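Side-chain contacts in type I site-specific restriction-modification system, R (Restriction) subunit (Vibrio vulnificus, PDB 3H1T), which probably binds ATP and DNA as the restriction and translocation subunit of a type I restriction enzyme, here an N-terminal fragment of the full-length protein: residues Y78-T83 and A89-K94; S193-K198 and A225-T230; V376-S381 and S560-F565; R457-L462 and I502-Q507. All coordinates share one frame; numbering follows the deposited sequence.

Contact 1: residues Y78-T83 and A89-K94; sequences YLLKYT and AVVEAK
Tyr78 pairs with Val91, and Leu80 with Ala89, in the antiparallel hairpin of strands 75-81 and 86-93, whose short segments run at 157° to each other. Tracing Tyr78 outward, CB lies 3.9 Å from Val91 CB. CG stands anti to the carbonyl carbon (chi1 -62°), and the ring passes obliquely beside Val91, its CD1 4.1 Å from Val91 CB. Farther out, Ala93 CB lies at the ring edge, 4.3 Å from Tyr78 CE1. The tip, OH, is hydrogen-bonded to Thr35 of helix 26-40, which packs over the Tyr78 and Ala93 end of this face. On the same face Leu80 CD1 reaches Ala89 CB at 3.9 Å. The backbone provides the register: Leu80 N binds Ala89 O at 2.9 Å, nearly straight at 178°, and Val91 N binds Tyr78 O at 3.1 Å. Asp77, Glu92 and Lys94, on or just past these strands, have the spacing of a PD-(D/E)XK nuclease motif, consistent with the endonuclease domain of such subunits. The chemistry is thus divided: backbone bonds fix the strand pairing, while apolar carbons pack on one face of the hairpin, and the phenolic hydroxyl is satisfied by Thr35 of helix 26-40.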
loop_
_atom_site.group_PDB
_atom_site.type_symbol
_atom_site.label_atom_id
_atom_site.label_comp_id
_atom_site.label_asym_id
_atom_site.label_seq_id
_atom_site.Cartn_x
_atom_site.Cartn_y
_atom_site.Cartn_z
ATOM N N TYR A 78 22.685 8.522 -8.711
ATOM C CA TYR A 78 22.217 8.543 -10.083
ATOM C C TYR A 78 21.252 7.410 -10.334
ATOM O O TYR A 78 21.397 6.321 -9.797
ATOM C CB TYR A 78 23.348 8.395 -11.097
ATOM C CG TYR A 78 24.404 9.474 -11.104
ATOM C CD1 TYR A 78 25.515 9.393 -10.262
ATOM C CD2 TYR A 78 24.350 10.509 -12.027
ATOM C CE1 TYR A 78 26.549 10.308 -10.349
ATOM C CE2 TYR A 78 25.386 11.429 -12.124
ATOM C CZ TYR A 78 26.489 11.314 -11.278
ATOM O OH TYR A 78 27.568 12.163 -11.371
ATOM N N LEU A 79 20.266 7.685 -11.176
ATOM C CA LEU A 79 19.283 6.707 -11.558
ATOM C C LEU A 79 19.415 6.731 -13.070
ATOM O O LEU A 79 19.380 7.796 -13.681
ATOM C CB LEU A 79 17.892 7.154 -11.109
ATOM C CG LEU A 79 16.696 6.191 -10.985
ATOM C CD1 LEU A 79 15.646 6.573 -12.000
ATOM C CD2 LEU A 79 17.126 4.747 -11.155
ATOM N N LEU A 80 19.597 5.569 -13.683
ATOM C CA LEU A 80 19.743 5.513 -15.128
ATOM C C LEU A 80 18.452 4.982 -15.702
ATOM O O LEU A 80 18.083 3.848 -15.445
ATOM C CB LEU A 80 20.914 4.609 -15.496
ATOM C CG LEU A 80 22.230 4.999 -14.819
ATOM C CD1 LEU A 80 23.314 4.067 -15.299
ATOM C CD2 LEU A 80 22.614 6.428 -15.137
ATOM N N LYS A 81 17.752 5.809 -16.470
ATOM C CA LYS A 81 16.488 5.391 -17.054
ATOM C C LYS A 81 16.661 5.029 -18.514
ATOM O O LYS A 81 17.213 5.805 -19.294
ATOM C CB LYS A 81 15.428 6.501 -16.894
ATOM C CG LYS A 81 15.201 6.914 -15.440
ATOM C CD LYS A 81 13.832 7.531 -15.191
ATOM C CE LYS A 81 13.699 8.932 -15.736
ATOM N NZ LYS A 81 12.606 9.646 -15.021
ATOM N N TYR A 82 16.226 3.827 -18.875
ATOM C CA TYR A 82 16.323 3.400 -20.262
ATOM C C TYR A 82 15.361 4.274 -21.056
ATOM O O TYR A 82 15.661 4.750 -22.151
ATOM C CB TYR A 82 15.910 1.948 -20.418
ATOM C CG TYR A 82 15.919 1.546 -21.861
ATOM C CD1 TYR A 82 17.105 1.570 -22.592
ATOM C CD2 TYR A 82 14.747 1.167 -22.507
ATOM C CE1 TYR A 82 17.125 1.222 -23.935
ATOM C CE2 TYR A 82 14.754 0.819 -23.849
ATOM C CZ TYR A 82 15.946 0.846 -24.559
ATOM O OH TYR A 82 15.956 0.489 -25.886
ATOM N N THR A 83 14.197 4.467 -20.456
ATOM C CA THR A 83 13.129 5.270 -21.006
ATOM C C THR A 83 12.653 6.170 -19.867
ATOM O O THR A 83 13.094 6.014 -18.722
ATOM C CB THR A 83 12.018 4.348 -21.540
ATOM O OG1 THR A 83 12.168 4.224 -22.957
ATOM C CG2 THR A 83 10.659 4.867 -21.230
ATOM N N ALA A 89 18.951 1.140 -14.015
ATOM C CA ALA A 89 20.156 0.962 -13.194
ATOM C C ALA A 89 20.365 2.068 -12.161
ATOM O O ALA A 89 19.700 3.102 -12.185
ATOM C CB ALA A 89 21.408 0.845 -14.083
ATOM N N VAL A 90 21.310 1.852 -11.258
ATOM C CA VAL A 90 21.578 2.848 -10.235
ATOM C C VAL A 90 23.074 2.946 -9.931
ATOM O O VAL A 90 23.800 1.955 -10.024
ATOM C CB VAL A 90 20.749 2.522 -8.951
ATOM C CG1 VAL A 90 21.265 1.257 -8.279
ATOM C CG2 VAL A 90 20.755 3.716 -8.019
ATOM N N VAL A 91 23.531 4.143 -9.585
ATOM C CA VAL A 91 24.943 4.361 -9.314
ATOM C C VAL A 91 25.247 5.015 -7.969
ATOM O O VAL A 91 24.589 5.966 -7.560
ATOM C CB VAL A 91 25.577 5.276 -10.405
ATOM C CG1 VAL A 91 27.092 5.385 -10.196
ATOM C CG2 VAL A 91 25.269 4.722 -11.779
ATOM N N GLU A 92 26.260 4.509 -7.286
ATOM C CA GLU A 92 26.687 5.093 -6.025
ATOM C C GLU A 92 28.048 5.717 -6.332
ATOM O O GLU A 92 28.977 5.020 -6.734
ATOM C CB GLU A 92 26.826 4.019 -4.936
ATOM C CG GLU A 92 25.943 4.192 -3.695
ATOM C CD GLU A 92 26.130 5.521 -2.965
ATOM O OE1 GLU A 92 27.223 5.769 -2.411
ATOM O OE2 GLU A 92 25.166 6.317 -2.946
ATOM N N ALA A 93 28.171 7.024 -6.167
ATOM C CA ALA A 93 29.440 7.672 -6.454
ATOM C C ALA A 93 30.163 7.943 -5.152
ATOM O O ALA A 93 29.544 8.026 -4.093
ATOM C CB ALA A 93 29.210 8.979 -7.222
ATOM N N LYS A 94 31.478 8.042 -5.226
ATOM C CA LYS A 94 32.286 8.310 -4.060
ATOM C C LYS A 94 33.421 9.199 -4.533
ATOM O O LYS A 94 33.692 9.279 -5.728
ATOM C CB LYS A 94 32.830 7.005 -3.469
ATOM C CG LYS A 94 31.796 6.221 -2.663
ATOM C CD LYS A 94 31.450 6.932 -1.347
ATOM C CE LYS A 94 30.161 6.403 -0.691
ATOM N NZ LYS A 94 30.212 4.977 -0.257
#

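Contact 2: residues S193-K198 and A225-T230; sequences SVLQGK and ARWNRT
Leu195 and Trp227 form the closest backbone approach, yet their CA atoms stay 9.1 Å apart, so the end of helix 181-195 and the loop 225-230 meet through side chains alone. Trp227 spans the gap. Its CG is anti to the backbone N (chi1 160°), which carries the indole across to the helix. Val194 CG1, itself anti to its own N, comes obliquely upon the benzo part of the indole, 3.4 Å from Trp227 CZ2 and 3.7 Å from Trp227 CE2. That is tight for carbon against carbon. The methyl is offset toward the rim and lies on the opposite side of the indole plane from Arg229 N, whose hydrogen bond goes to Asp304. Leu195 reaches the five-membered ring instead, with its CD2 4.1 Å from Trp227 CD1. Both segments belong to the first RecA-like motor domain, built on a seven-stranded parallel sheet. Between them run strand 200-205 and helix 211-224, joined by a loop with the sequence of a P-loop. The contact therefore ties the element entering that unit to the loop leaving it. Both helices end in Schellman motifs. At the first, Gly197 has a phi of 86°, Lys198 N bonds to Ser193 O at 3.1 Å and Gly197 N to Val194 O at 3.0 Å; at the second, Arg226 takes the positive phi just before Trp227. Val194 also packs on Phe333 and Ile335 of strand 333-338, while Leu195 touches Leu167 and Trp227 touches Thr166, both of helix 164-167.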
loop_
_atom_site.group_PDB
_atom_site.type_symbol
_atom_site.label_atom_id
_atom_site.label_comp_id
_atom_site.label_asym_id
_atom_site.label_seq_id
_atom_site.Cartn_x
_atom_site.Cartn_y
_atom_site.Cartn_z
ATOM N N SER A 193 5.255 -10.038 -16.208
ATOM C CA SER A 193 4.668 -11.350 -15.941
ATOM C C SER A 193 3.757 -11.791 -17.088
ATOM O O SER A 193 3.855 -12.917 -17.582
ATOM C CB SER A 193 3.843 -11.315 -14.651
ATOM O OG SER A 193 4.671 -11.201 -13.508
ATOM N N VAL A 194 2.861 -10.898 -17.490
ATOM C CA VAL A 194 1.922 -11.166 -18.565
ATOM C C VAL A 194 2.656 -11.454 -19.864
ATOM O O VAL A 194 2.319 -12.387 -20.585
ATOM C CB VAL A 194 0.969 -9.964 -18.757
ATOM C CG1 VAL A 194 0.083 -10.180 -19.952
ATOM C CG2 VAL A 194 0.127 -9.790 -17.512
ATOM N N LEU A 195 3.685 -10.671 -20.149
ATOM C CA LEU A 195 4.439 -10.877 -21.374
ATOM C C LEU A 195 5.170 -12.215 -21.381
ATOM O O LEU A 195 5.469 -12.737 -22.455
ATOM C CB LEU A 195 5.442 -9.738 -21.598
ATOM C CG LEU A 195 4.812 -8.334 -21.686
ATOM C CD1 LEU A 195 5.887 -7.282 -21.998
ATOM C CD2 LEU A 195 3.735 -8.328 -22.761
ATOM N N GLN A 196 5.440 -12.775 -20.200
ATOM C CA GLN A 196 6.147 -14.061 -20.086
ATOM C C GLN A 196 5.170 -15.243 -20.105
ATOM O O GLN A 196 5.575 -16.409 -20.065
ATOM C CB GLN A 196 6.944 -14.122 -18.782
ATOM C CG GLN A 196 7.888 -12.972 -18.543
ATOM C CD GLN A 196 8.508 -13.040 -17.163
ATOM O OE1 GLN A 196 7.806 -13.085 -16.154
ATOM N NE2 GLN A 196 9.831 -13.040 -17.111
ATOM N N GLY A 197 3.882 -14.926 -20.137
ATOM C CA GLY A 197 2.875 -15.962 -20.165
ATOM C C GLY A 197 2.438 -16.512 -18.818
ATOM O O GLY A 197 1.979 -17.651 -18.736
ATOM N N LYS A 198 2.590 -15.727 -17.758
ATOM C CA LYS A 198 2.146 -16.141 -16.429
ATOM C C LYS A 198 0.685 -15.747 -16.330
ATOM O O LYS A 198 0.360 -14.572 -16.137
ATOM C CB LYS A 198 2.962 -15.427 -15.343
ATOM C CG LYS A 198 4.206 -16.174 -14.928
ATOM C CD LYS A 198 5.308 -15.262 -14.396
ATOM C CE LYS A 198 6.583 -15.482 -15.199
ATOM N NZ LYS A 198 6.558 -16.855 -15.790
ATOM N N ALA A 225 -1.077 -0.231 -25.970
ATOM C CA ALA A 225 -0.069 -0.949 -26.747
ATOM C C ALA A 225 -0.676 -2.001 -27.677
ATOM O O ALA A 225 0.038 -2.643 -28.459
ATOM C CB ALA A 225 0.920 -1.615 -25.804
ATOM N N ARG A 226 -1.989 -2.172 -27.582
ATOM C CA ARG A 226 -2.711 -3.143 -28.395
ATOM C C ARG A 226 -2.278 -4.572 -28.054
ATOM O O ARG A 226 -2.227 -5.437 -28.933
ATOM C CB ARG A 226 -2.481 -2.899 -29.896
ATOM C CG ARG A 226 -2.749 -1.479 -30.379
ATOM C CD ARG A 226 -4.079 -0.942 -29.864
ATOM N NE ARG A 226 -4.682 0.011 -30.796
ATOM C CZ ARG A 226 -5.121 -0.324 -32.008
ATOM N NH1 ARG A 226 -5.019 -1.584 -32.424
ATOM N NH2 ARG A 226 -5.657 0.594 -32.806
ATOM N N TRP A 227 -1.955 -4.820 -26.785
ATOM C CA TRP A 227 -1.563 -6.155 -26.336
ATOM C C TRP A 227 -2.809 -7.011 -26.137
ATOM O O TRP A 227 -3.888 -6.496 -25.830
ATOM C CB TRP A 227 -0.808 -6.104 -24.990
ATOM C CG TRP A 227 -0.813 -7.451 -24.266
ATOM C CD1 TRP A 227 0.052 -8.495 -24.465
ATOM C CD2 TRP A 227 -1.844 -7.950 -23.395
ATOM N NE1 TRP A 227 -0.385 -9.613 -23.786
ATOM C CE2 TRP A 227 -1.547 -9.307 -23.126
ATOM C CE3 TRP A 227 -2.996 -7.382 -22.825
ATOM C CZ2 TRP A 227 -2.360 -10.106 -22.322
ATOM C CZ3 TRP A 227 -3.804 -8.178 -22.023
ATOM C CH2 TRP A 227 -3.479 -9.529 -21.782
ATOM N N ASN A 228 -2.664 -8.321 -26.295
ATOM C CA ASN A 228 -3.779 -9.219 -26.063
ATOM C C ASN A 228 -3.360 -10.676 -26.151
ATOM O O ASN A 228 -2.263 -10.991 -26.614
ATOM C CB ASN A 228 -4.960 -8.921 -27.012
ATOM C CG ASN A 228 -4.669 -9.248 -28.472
ATOM O OD1 ASN A 228 -5.529 -9.796 -29.166
ATOM N ND2 ASN A 228 -3.470 -8.888 -28.955
ATOM N N ARG A 229 -4.230 -11.554 -25.666
ATOM C CA ARG A 229 -3.994 -12.995 -25.652
ATOM C C ARG A 229 -3.675 -13.658 -26.999
ATOM O O ARG A 229 -2.799 -14.536 -27.084
ATOM C CB ARG A 229 -5.210 -13.709 -25.073
ATOM C CG ARG A 229 -5.468 -13.492 -23.598
ATOM C CD ARG A 229 -5.923 -14.819 -23.020
ATOM N NE ARG A 229 -6.923 -15.438 -23.885
ATOM C CZ ARG A 229 -8.231 -15.408 -23.655
ATOM N NH1 ARG A 229 -8.701 -14.792 -22.576
ATOM N NH2 ARG A 229 -9.070 -15.980 -24.512
ATOM N N THR A 230 -4.393 -13.261 -28.046
ATOM C CA THR A 230 -4.195 -13.863 -29.361
ATOM C C THR A 230 -3.050 -13.267 -30.175
ATOM O O THR A 230 -2.446 -13.952 -31.010
ATOM C CB THR A 230 -5.494 -13.793 -30.170
ATOM O OG1 THR A 230 -5.880 -12.420 -30.354
ATOM C CG2 THR A 230 -6.599 -14.524 -29.425
#

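Contact 3: residues V376-S381 and S560-F565; sequences VHRVIS and SATQNF
Thr562 and Gln563, in the short helix 561-564, meet Val376 and Arg378 on strand 374-381. The helix starts after Ser560, which holds the N-cap position without a capping bond from its side chain; its OG pairs with Arg414, while its carbonyl O accepts from both Gln563 N and Asn564 N. Thr562 comes next and points at the strand. With chi1 at 52° its OG1 sits between the backbone N and the carbonyl carbon, 3.3 Å from Arg378 CD and in plane with the guanidinium at its edge. The hydroxyl's hydrogen bond goes to Asp556, at the end of strand 552-556. The other branch, CG2, slides past Val376 CG1 at 4.0 Å. Gln563 then lays its amide on the guanidinium, the two planes only 4° apart. NE2 stands over the centre of the group, 3.5 Å from Arg378 CZ, and Gln563 CG approaches Arg378 CD, also at 3.5 Å. Bends at chi2 and chi3 turn the arginine chain so that its flat end can lie beneath the amide. The arrangement seats a small helix on the sheet of the second RecA-like domain, where strand 374-381 runs between strands 552-556 and 576-582. No hydrogen bond crosses the contact. Arg378 NH1 forms a salt bridge with Glu579, whereas its buried NE has no partner in the model. The chemistry implied is a stack of two polar planes, with the arginine's charge probably balanced by Glu579 of the neighbouring strand.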
loop_
_atom_site.group_PDB
_atom_site.type_symbol
_atom_site.label_atom_id
_atom_site.label_comp_id
_atom_site.label_asym_id
_atom_site.label_seq_id
_atom_site.Cartn_x
_atom_site.Cartn_y
_atom_site.Cartn_z
ATOM N N VAL A 376 0.683 2.010 20.421
ATOM C CA VAL A 376 -0.276 1.053 20.921
ATOM C C VAL A 376 -0.484 1.269 22.419
ATOM O O VAL A 376 0.469 1.424 23.178
ATOM C CB VAL A 376 0.164 -0.412 20.709
ATOM C CG1 VAL A 376 -0.892 -1.339 21.306
ATOM C CG2 VAL A 376 0.349 -0.709 19.238
ATOM N N HIS A 377 -1.746 1.317 22.826
ATOM C CA HIS A 377 -2.114 1.480 24.224
ATOM C C HIS A 377 -3.001 0.284 24.497
ATOM O O HIS A 377 -4.174 0.268 24.116
ATOM C CB HIS A 377 -2.901 2.772 24.441
ATOM C CG HIS A 377 -2.180 4.006 23.996
ATOM N ND1 HIS A 377 -0.930 4.345 24.462
ATOM C CD2 HIS A 377 -2.539 4.986 23.134
ATOM C CE1 HIS A 377 -0.549 5.484 23.908
ATOM N NE2 HIS A 377 -1.508 5.894 23.099
ATOM N N ARG A 378 -2.415 -0.742 25.101
ATOM C CA ARG A 378 -3.121 -1.969 25.438
ATOM C C ARG A 378 -3.784 -1.690 26.793
ATOM O O ARG A 378 -3.142 -1.168 27.714
ATOM C CB ARG A 378 -2.099 -3.112 25.532
ATOM C CG ARG A 378 -2.653 -4.522 25.505
ATOM C CD ARG A 378 -1.773 -5.452 24.649
ATOM N NE ARG A 378 -0.340 -5.179 24.758
ATOM C CZ ARG A 378 0.360 -5.313 25.881
ATOM N NH1 ARG A 378 -0.242 -5.721 26.992
ATOM N NH2 ARG A 378 1.659 -5.027 25.906
ATOM N N VAL A 379 -5.070 -1.997 26.906
ATOM C CA VAL A 379 -5.785 -1.770 28.149
ATOM C C VAL A 379 -6.402 -3.060 28.637
ATOM O O VAL A 379 -7.284 -3.610 27.980
ATOM C CB VAL A 379 -6.914 -0.757 27.970
ATOM C CG1 VAL A 379 -7.532 -0.439 29.328
ATOM C CG2 VAL A 379 -6.373 0.492 27.310
ATOM N N ILE A 380 -5.945 -3.557 29.779
ATOM C CA ILE A 380 -6.505 -4.788 30.294
ATOM C C ILE A 380 -7.302 -4.545 31.574
ATOM O O ILE A 380 -6.971 -3.686 32.406
ATOM C CB ILE A 380 -5.405 -5.855 30.567
ATOM C CG1 ILE A 380 -6.060 -7.188 30.941
ATOM C CG2 ILE A 380 -4.525 -5.427 31.732
ATOM C CD1 ILE A 380 -6.858 -7.831 29.830
ATOM N N SER A 381 -8.378 -5.306 31.718
ATOM C CA SER A 381 -9.237 -5.195 32.886
ATOM C C SER A 381 -8.566 -5.876 34.090
ATOM O O SER A 381 -8.016 -6.979 33.973
ATOM C CB SER A 381 -10.597 -5.832 32.583
ATOM O OG SER A 381 -11.184 -5.250 31.424
ATOM N N SER A 560 -5.395 -8.276 24.142
ATOM C CA SER A 560 -4.772 -9.404 23.465
ATOM C C SER A 560 -4.637 -9.261 21.951
ATOM O O SER A 560 -3.613 -9.672 21.389
ATOM C CB SER A 560 -5.538 -10.690 23.780
ATOM O OG SER A 560 -6.870 -10.644 23.292
ATOM N N ALA A 561 -5.643 -8.688 21.286
ATOM C CA ALA A 561 -5.604 -8.524 19.831
ATOM C C ALA A 561 -4.249 -8.047 19.319
ATOM O O ALA A 561 -3.651 -8.696 18.464
ATOM C CB ALA A 561 -6.702 -7.549 19.371
ATOM N N THR A 562 -3.759 -6.930 19.847
ATOM C CA THR A 562 -2.474 -6.397 19.410
ATOM C C THR A 562 -1.281 -7.314 19.715
ATOM O O THR A 562 -0.222 -7.154 19.110
ATOM C CB THR A 562 -2.218 -4.999 20.020
ATOM O OG1 THR A 562 -2.389 -5.062 21.438
ATOM C CG2 THR A 562 -3.203 -3.986 19.471
ATOM N N GLN A 563 -1.437 -8.264 20.638
ATOM C CA GLN A 563 -0.336 -9.183 20.957
ATOM C C GLN A 563 -0.494 -10.404 20.063
ATOM O O GLN A 563 0.456 -10.920 19.483
ATOM C CB GLN A 563 -0.393 -9.611 22.431
ATOM C CG GLN A 563 -0.465 -8.444 23.402
ATOM C CD GLN A 563 0.034 -8.786 24.801
ATOM O OE1 GLN A 563 -0.735 -9.203 25.665
ATOM N NE2 GLN A 563 1.336 -8.609 25.023
ATOM N N ASN A 564 -1.733 -10.842 19.953
ATOM C CA ASN A 564 -2.089 -11.996 19.148
ATOM C C ASN A 564 -1.729 -11.828 17.665
ATOM O O ASN A 564 -1.190 -12.748 17.056
ATOM C CB ASN A 564 -3.592 -12.239 19.283
ATOM C CG ASN A 564 -3.956 -13.706 19.315
ATOM O OD1 ASN A 564 -3.891 -14.408 18.302
ATOM N ND2 ASN A 564 -4.357 -14.179 20.493
ATOM N N PHE A 565 -2.033 -10.667 17.084
ATOM C CA PHE A 565 -1.765 -10.422 15.674
ATOM C C PHE A 565 -0.514 -9.583 15.419
ATOM O O PHE A 565 -0.362 -8.988 14.353
ATOM C CB PHE A 565 -3.000 -9.772 15.054
ATOM C CG PHE A 565 -4.231 -10.635 15.137
ATOM C CD1 PHE A 565 -4.379 -11.728 14.282
ATOM C CD2 PHE A 565 -5.225 -10.387 16.093
ATOM C CE1 PHE A 565 -5.492 -12.571 14.365
ATOM C CE2 PHE A 565 -6.350 -11.230 16.189
ATOM C CZ PHE A 565 -6.477 -12.325 15.318
#

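Contact 4: residues R457-L462 and I502-Q507; sequences RALNNL and ILTTSQ
Leu459 and Ile502 meet without any flat group between them: no ring, amide or guanidinium presents a face or an edge here, and the touching surfaces are methyl groups. The setting is the second RecA-like domain, where helix 449-462 is the helix of a beta-alpha-beta crossover. It connects strand 441-446 to strand 474-476, and strand 502-505 lies between those two in the sheet, so the helix packs against it in passing. The spacing fits helix-on-sheet packing, with the CA atoms of Leu459 and Ile502 8.7 Å apart. Leu459 CD2 touches Ile502 CG2 at 4.0 Å, and the two side chains cross at about a right angle. CG2 is the branch of Ile502 anti to the backbone N; Leu459 has a chi1 of -113°, away from a staggered position. Just 80 Å² is buried between the segments, and neighbours complete the enclosure: Ala426 and Val474 also press on Leu459, while Met433, Val444 and Val474 press on Ile502. Two residues along the strand, Thr504 splits its branches, OG1 hydrogen-bonding to Ala452 O in the same helix 449-462 and CG2 lying 4.5 Å from Leu459 CD2.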
loop_
_atom_site.group_PDB
_atom_site.type_symbol
_atom_site.label_atom_id
_atom_site.label_comp_id
_atom_site.label_asym_id
_atom_site.label_seq_id
_atom_site.Cartn_x
_atom_site.Cartn_y
_atom_site.Cartn_z
ATOM N N ARG A 457 -24.255 5.419 22.597
ATOM C CA ARG A 457 -25.057 6.090 23.618
ATOM C C ARG A 457 -24.232 6.426 24.841
ATOM O O ARG A 457 -24.322 7.535 25.371
ATOM C CB ARG A 457 -26.238 5.219 24.042
ATOM C CG ARG A 457 -27.124 5.861 25.115
ATOM C CD ARG A 457 -28.349 5.012 25.453
ATOM N NE ARG A 457 -29.087 4.627 24.253
ATOM C CZ ARG A 457 -28.975 3.438 23.664
ATOM N NH1 ARG A 457 -28.161 2.523 24.171
ATOM N NH2 ARG A 457 -29.665 3.166 22.567
ATOM N N ALA A 458 -23.429 5.468 25.293
ATOM C CA ALA A 458 -22.592 5.700 26.461
ATOM C C ALA A 458 -21.634 6.854 26.217
ATOM O O ALA A 458 -21.578 7.812 26.979
ATOM C CB ALA A 458 -21.814 4.451 26.797
ATOM N N LEU A 459 -20.871 6.740 25.140
ATOM C CA LEU A 459 -19.882 7.744 24.770
ATOM C C LEU A 459 -20.554 9.122 24.631
ATOM O O LEU A 459 -19.980 10.146 25.016
ATOM C CB LEU A 459 -19.220 7.313 23.451
ATOM C CG LEU A 459 -17.741 6.884 23.302
ATOM C CD1 LEU A 459 -17.191 6.230 24.555
ATOM C CD2 LEU A 459 -17.644 5.936 22.112
ATOM N N ASN A 460 -21.772 9.143 24.085
ATOM C CA ASN A 460 -22.518 10.394 23.903
ATOM C C ASN A 460 -22.790 11.064 25.233
ATOM O O ASN A 460 -22.499 12.242 25.414
ATOM C CB ASN A 460 -23.854 10.140 23.203
ATOM C CG ASN A 460 -24.753 11.378 23.185
ATOM O OD1 ASN A 460 -25.348 11.748 24.196
ATOM N ND2 ASN A 460 -24.845 12.025 22.033
ATOM N N ASN A 461 -23.350 10.307 26.164
ATOM C CA ASN A 461 -23.657 10.847 27.475
ATOM C C ASN A 461 -22.420 11.232 28.278
ATOM O O ASN A 461 -22.484 12.135 29.103
ATOM C CB ASN A 461 -24.507 9.858 28.267
ATOM C CG ASN A 461 -25.842 9.600 27.617
ATOM O OD1 ASN A 461 -26.292 10.375 26.772
ATOM N ND2 ASN A 461 -26.491 8.516 28.013
ATOM N N LEU A 462 -21.303 10.542 28.049
ATOM C CA LEU A 462 -20.058 10.859 28.743
ATOM C C LEU A 462 -19.518 12.186 28.206
ATOM O O LEU A 462 -18.733 12.863 28.865
ATOM C CB LEU A 462 -19.000 9.786 28.477
ATOM C CG LEU A 462 -18.598 8.685 29.466
ATOM C CD1 LEU A 462 -19.052 9.066 30.863
ATOM C CD2 LEU A 462 -19.202 7.360 29.039
ATOM N N ILE A 502 -16.479 10.553 16.675
ATOM C CA ILE A 502 -16.425 9.125 16.941
ATOM C C ILE A 502 -17.462 8.341 16.166
ATOM O O ILE A 502 -18.644 8.661 16.221
ATOM C CB ILE A 502 -16.752 8.780 18.413
ATOM C CG1 ILE A 502 -16.217 9.855 19.364
ATOM C CG2 ILE A 502 -16.210 7.400 18.726
ATOM C CD1 ILE A 502 -14.768 9.908 19.430
ATOM N N LEU A 503 -17.033 7.307 15.460
ATOM C CA LEU A 503 -17.961 6.450 14.746
ATOM C C LEU A 503 -17.846 5.075 15.399
ATOM O O LEU A 503 -16.741 4.621 15.701
ATOM C CB LEU A 503 -17.592 6.304 13.262
ATOM C CG LEU A 503 -17.722 7.432 12.230
ATOM C CD1 LEU A 503 -17.406 6.861 10.840
ATOM C CD2 LEU A 503 -19.128 7.994 12.254
ATOM N N THR A 504 -18.972 4.424 15.651
ATOM C CA THR A 504 -18.933 3.089 16.220
ATOM C C THR A 504 -19.463 2.197 15.102
ATOM O O THR A 504 -20.318 2.613 14.309
ATOM C CB THR A 504 -19.827 2.953 17.462
ATOM O OG1 THR A 504 -21.191 3.154 17.091
ATOM C CG2 THR A 504 -19.445 3.988 18.499
ATOM N N THR A 505 -18.938 0.987 15.028
ATOM C CA THR A 505 -19.354 0.049 14.014
ATOM C C THR A 505 -18.985 -1.333 14.543
ATOM O O THR A 505 -18.543 -1.472 15.680
ATOM C CB THR A 505 -18.577 0.319 12.714
ATOM O OG1 THR A 505 -19.088 -0.498 11.664
ATOM C CG2 THR A 505 -17.111 0.008 12.924
ATOM N N SER A 506 -19.195 -2.351 13.729
ATOM C CA SER A 506 -18.830 -3.694 14.125
ATOM C C SER A 506 -17.964 -4.283 13.002
ATOM O O SER A 506 -16.748 -4.491 13.174
ATOM C CB SER A 506 -20.084 -4.541 14.378
ATOM O OG SER A 506 -21.090 -4.279 13.418
ATOM N N GLN A 507 -18.584 -4.495 11.841
ATOM C CA GLN A 507 -17.906 -5.065 10.686
ATOM C C GLN A 507 -17.782 -4.114 9.483
ATOM O O GLN A 507 -16.696 -3.961 8.925
ATOM C CB GLN A 507 -18.629 -6.340 10.256
ATOM C CG GLN A 507 -17.795 -7.236 9.363
ATOM C CD GLN A 507 -16.612 -7.860 10.101
ATOM O OE1 GLN A 507 -16.703 -8.167 11.289
ATOM N NE2 GLN A 507 -15.502 -8.066 9.390
#

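How the contacts relate
From the N terminus, contact 1 closes first, across the beta hairpin of strands 75-81 and 86-93, with five residues between its segments. Contact 2 follows in series, closing a 26-residue loop; its centre is 29 Å from that of contact 1. Contact 3 then opens on strand 374-381 and closes only 178 residues later. Contact 4, with 39 residues between its segments, nests inside that long loop, and both reach the same eight-stranded sheet with centres 20 Å apart. None of the four crosses another. Contacts 1 and 2 lie on the opposite side of the chain's centre from contacts 3 and 4. Contact 1 belongs to the probable nuclease domain, contact 2 to the first RecA-like domain, and contacts 3 and 4 both to the second.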